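Local atomic coordinates of DSBA-like thioredoxin domain-containing protein (Nitrosomonas europaea, PDB entry 2IN3), a protein that probably acts as a thiol-disulfide oxidoreductase of the DsbA family, FrnE-like subfamily, making or rearranging disulfide bonds in other proteins. Residues 169-181 / 188-201. Sequence-based numbering, arbitrary orientation.
Sequences VAQWGISGFPALV and RYLITTGYRPIEAL. With EDO (1,2-ethanediol), chain F.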
# COMPACT_ATOMS: atom_id res chain seq x y z
N VAL A 169 -3.46 -5.34 11.74
CA VAL A 169 -3.16 -3.91 11.74
C VAL A 169 -3.91 -3.24 12.87
O VAL A 169 -3.33 -2.48 13.65
CB VAL A 169 -3.52 -3.25 10.39
CG1 VAL A 169 -3.59 -1.70 10.52
CG2 VAL A 169 -2.52 -3.69 9.31
N ALA A 170 -5.19 -3.58 13.01
CA ALA A 170 -6.02 -3.08 14.11
C ALA A 170 -5.47 -3.51 15.46
O ALA A 170 -5.38 -2.70 16.39
CB ALA A 170 -7.47 -3.55 13.95
N GLN A 171 -5.08 -4.77 15.56
CA GLN A 171 -4.55 -5.35 16.80
C GLN A 171 -3.26 -4.64 17.23
O GLN A 171 -3.04 -4.39 18.43
CB GLN A 171 -4.37 -6.87 16.64
CG GLN A 171 -3.56 -7.59 17.72
CD GLN A 171 -2.56 -8.60 17.13
OE1 GLN A 171 -2.87 -9.31 16.15
NE2 GLN A 171 -1.36 -8.65 17.71
N TRP A 172 -2.44 -4.29 16.25
CA TRP A 172 -1.21 -3.56 16.50
C TRP A 172 -1.42 -2.08 16.84
O TRP A 172 -0.46 -1.36 17.06
CB TRP A 172 -0.26 -3.66 15.30
CG TRP A 172 0.32 -5.00 15.08
CD1 TRP A 172 0.15 -6.12 15.85
CD2 TRP A 172 1.22 -5.36 14.03
NE1 TRP A 172 0.86 -7.17 15.31
CE2 TRP A 172 1.54 -6.73 14.21
CE3 TRP A 172 1.78 -4.67 12.94
CZ2 TRP A 172 2.40 -7.41 13.33
CZ3 TRP A 172 2.63 -5.34 12.10
CH2 TRP A 172 2.93 -6.71 12.29
N GLY A 173 -2.67 -1.63 16.85
CA GLY A 173 -2.99 -0.24 17.19
C GLY A 173 -2.55 0.83 16.19
O GLY A 173 -2.36 1.99 16.58
N ILE A 174 -2.42 0.47 14.91
CA ILE A 174 -1.91 1.44 13.93
C ILE A 174 -2.95 2.54 13.65
O ILE A 174 -4.05 2.26 13.20
CB ILE A 174 -1.49 0.77 12.59
CG1 ILE A 174 -0.58 -0.46 12.81
CG2 ILE A 174 -0.84 1.79 11.63
CD1 ILE A 174 0.77 -0.19 13.43
N SER A 175 -2.57 3.79 13.89
CA SER A 175 -3.54 4.90 13.84
C SER A 175 -3.36 5.83 12.62
O SER A 175 -4.24 6.65 12.32
CB SER A 175 -3.49 5.72 15.13
OG SER A 175 -2.22 6.37 15.26
N GLY A 176 -2.24 5.69 11.94
CA GLY A 176 -1.94 6.54 10.80
C GLY A 176 -1.29 5.71 9.73
O GLY A 176 -0.66 4.69 10.01
N PHE A 177 -1.46 6.12 8.48
CA PHE A 177 -0.92 5.37 7.33
C PHE A 177 -0.31 6.38 6.39
O PHE A 177 -0.80 7.51 6.34
CB PHE A 177 -2.01 4.57 6.66
CG PHE A 177 -2.71 3.64 7.60
CD1 PHE A 177 -2.35 2.30 7.65
CD2 PHE A 177 -3.68 4.14 8.51
CE1 PHE A 177 -2.98 1.43 8.55
CE2 PHE A 177 -4.31 3.29 9.42
CZ PHE A 177 -3.95 1.92 9.46
N PRO A 178 0.79 6.01 5.70
CA PRO A 178 1.49 4.72 5.74
C PRO A 178 2.15 4.50 7.12
O PRO A 178 2.42 5.48 7.81
CB PRO A 178 2.61 4.90 4.70
CG PRO A 178 2.83 6.39 4.63
CD PRO A 178 1.46 6.97 4.79
N ALA A 179 2.37 3.26 7.52
CA ALA A 179 3.05 3.01 8.78
C ALA A 179 4.15 2.02 8.51
O ALA A 179 4.09 1.26 7.54
CB ALA A 179 2.10 2.47 9.84
N LEU A 180 5.18 2.05 9.35
CA LEU A 180 6.29 1.11 9.22
C LEU A 180 6.51 0.50 10.59
O LEU A 180 6.59 1.22 11.60
CB LEU A 180 7.56 1.85 8.77
CG LEU A 180 7.62 2.20 7.26
CD1 LEU A 180 8.85 3.04 7.00
CD2 LEU A 180 7.66 0.99 6.37
N VAL A 181 6.61 -0.82 10.60
CA VAL A 181 6.83 -1.60 11.82
C VAL A 181 7.92 -2.62 11.56
O VAL A 181 7.86 -3.37 10.58
CB VAL A 181 5.53 -2.35 12.27
CG1 VAL A 181 5.84 -3.34 13.42
CG2 VAL A 181 4.47 -1.37 12.71
N ARG A 188 7.86 -6.32 18.22
CA ARG A 188 7.49 -5.38 17.19
C ARG A 188 7.80 -3.98 17.65
O ARG A 188 7.61 -3.64 18.81
CB ARG A 188 6.02 -5.49 16.81
CG ARG A 188 5.62 -6.82 16.22
CD ARG A 188 4.12 -6.89 16.04
NE ARG A 188 3.36 -6.32 17.17
CZ ARG A 188 2.72 -7.04 18.09
NH1 ARG A 188 2.74 -8.37 18.05
NH2 ARG A 188 2.06 -6.42 19.06
N TYR A 189 8.26 -3.16 16.70
CA TYR A 189 8.72 -1.81 16.97
C TYR A 189 8.09 -0.89 15.95
O TYR A 189 8.26 -1.08 14.74
CB TYR A 189 10.23 -1.75 16.82
CG TYR A 189 10.98 -2.72 17.68
CD1 TYR A 189 11.47 -2.33 18.92
CD2 TYR A 189 11.22 -4.03 17.25
CE1 TYR A 189 12.15 -3.21 19.72
CE2 TYR A 189 11.92 -4.92 18.05
CZ TYR A 189 12.38 -4.50 19.29
OH TYR A 189 13.07 -5.35 20.13
N LEU A 190 7.38 0.12 16.43
CA LEU A 190 6.76 1.08 15.53
C LEU A 190 7.82 2.07 15.09
O LEU A 190 8.45 2.71 15.93
CB LEU A 190 5.60 1.78 16.24
CG LEU A 190 4.75 2.79 15.47
CD1 LEU A 190 4.08 2.13 14.27
CD2 LEU A 190 3.73 3.41 16.44
N ILE A 191 8.04 2.17 13.78
CA ILE A 191 9.02 3.13 13.22
C ILE A 191 8.37 4.48 12.92
O ILE A 191 8.84 5.51 13.42
CB ILE A 191 9.77 2.57 11.97
CG1 ILE A 191 10.49 1.25 12.28
CG2 ILE A 191 10.78 3.59 11.40
CD1 ILE A 191 11.62 1.34 13.33
N THR A 192 7.28 4.49 12.14
CA THR A 192 6.57 5.73 11.79
C THR A 192 5.10 5.42 11.60
O THR A 192 4.76 4.28 11.25
CB THR A 192 7.13 6.40 10.45
OG1 THR A 192 6.46 7.64 10.18
CG2 THR A 192 6.92 5.53 9.25
N THR A 193 4.23 6.40 11.80
CA THR A 193 2.80 6.17 11.52
C THR A 193 2.17 7.23 10.64
O THR A 193 1.08 7.73 10.95
CB THR A 193 1.93 6.14 12.78
OG1 THR A 193 2.06 7.39 13.45
CG2 THR A 193 2.33 5.01 13.70
N GLY A 194 2.84 7.56 9.54
CA GLY A 194 2.42 8.64 8.66
C GLY A 194 3.57 8.91 7.73
O GLY A 194 4.68 8.41 7.95
N TYR A 195 3.30 9.67 6.67
CA TYR A 195 4.36 10.10 5.75
C TYR A 195 5.46 10.85 6.51
O TYR A 195 5.16 11.74 7.32
CB TYR A 195 3.79 11.05 4.67
CG TYR A 195 4.87 11.72 3.82
CD1 TYR A 195 5.36 11.11 2.64
CD2 TYR A 195 5.40 12.95 4.19
CE1 TYR A 195 6.38 11.73 1.87
CE2 TYR A 195 6.38 13.58 3.43
CZ TYR A 195 6.87 12.96 2.28
OH TYR A 195 7.84 13.62 1.57
N ARG A 196 6.71 10.50 6.26
CA ARG A 196 7.84 11.36 6.70
C ARG A 196 8.88 11.30 5.58
O ARG A 196 8.91 10.31 4.83
CB ARG A 196 8.44 10.88 8.05
CG ARG A 196 7.51 11.06 9.28
CD ARG A 196 8.16 10.70 10.64
NE ARG A 196 9.03 11.79 11.09
CZ ARG A 196 9.85 11.76 12.15
NH1 ARG A 196 10.60 12.82 12.43
NH2 ARG A 196 9.93 10.69 12.94
N PRO A 197 9.71 12.34 5.44
CA PRO A 197 10.78 12.32 4.43
C PRO A 197 11.83 11.23 4.66
O PRO A 197 11.98 10.73 5.78
CB PRO A 197 11.41 13.71 4.54
CG PRO A 197 10.36 14.56 5.22
CD PRO A 197 9.65 13.63 6.15
N ILE A 198 12.53 10.86 3.59
CA ILE A 198 13.56 9.81 3.63
C ILE A 198 14.65 10.07 4.69
O ILE A 198 15.17 9.13 5.31
CB ILE A 198 14.16 9.56 2.20
CG1 ILE A 198 15.04 8.31 2.11
CG2 ILE A 198 14.98 10.74 1.70
CD1 ILE A 198 14.35 7.02 2.42
N GLU A 199 14.98 11.35 4.93
CA GLU A 199 16.04 11.66 5.92
C GLU A 199 15.61 11.23 7.33
O GLU A 199 16.39 10.63 8.07
CB GLU A 199 16.41 13.16 5.90
CG GLU A 199 17.21 13.58 4.68
CD GLU A 199 16.32 13.89 3.46
OE1 GLU A 199 15.08 14.01 3.62
OE2 GLU A 199 16.88 14.02 2.36
N ALA A 200 14.36 11.53 7.69
CA ALA A 200 13.85 11.12 9.00
C ALA A 200 13.82 9.58 9.14
O ALA A 200 14.16 9.06 10.19
CB ALA A 200 12.48 11.70 9.27
N LEU A 201 13.45 8.88 8.09
CA LEU A 201 13.30 7.44 8.21
C LEU A 201 14.65 6.73 8.18
O LEU A 201 14.81 5.70 8.84
CB LEU A 201 12.36 6.91 7.14
CG LEU A 201 11.04 7.68 7.27
CD1 LEU A 201 10.37 7.70 5.95
CD2 LEU A 201 10.13 7.09 8.34
C1 EDO F . 0.93 12.68 11.97
O1 EDO F . 1.18 12.50 10.56
C2 EDO F . 0.54 11.34 12.60
O2 EDO F . 1.61 10.39 12.46
O HOH W 1 -0.47 -7.40 19.78
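Arg188 lays its guanidinium flat over the indole of Trp172, a cation-pi stack with centres 3.8 Å apart and planes only 15° off parallel. A bend in the arginine chain at chi3 (-42°) turns the group onto the pyrrole side, and a water accepts from Gln171 NE2 and, weakly, from Arg188 NH2. With a serine in place of Trp172, the guanidinium would probably lose its flat support and be freer to turn. Next along, Leu190 CD1 sits 3.9 Å from Val181 CG2 and also meets Ile174 CD1. Then Ile191 and Thr192 together stand opposite Leu180 alone, a classic beta bulge: Leu180 O takes a 2.8 Å bond from Ile191 N and a weak one from Thr192 N, while Leu180 N gives to Thr192 O at 3.0 Å. This is the C-terminal beta hairpin of the thioredoxin fold, strand 187-192 forming the sheet's edge. Thr192 CG2 packs 3.8 Å from Leu180 CB, and Thr192 OG1 donates to Gly194 O. Beyond the strand, Thr193 O receives a CA-H...O contact from Gly176, and the ring of Pro178, which follows a cis peptide as in thioredoxins and touches the probable thioredoxin-type CxxC motif (Cys18, Cys21), rests its CD 3.8 Å from Tyr195 N.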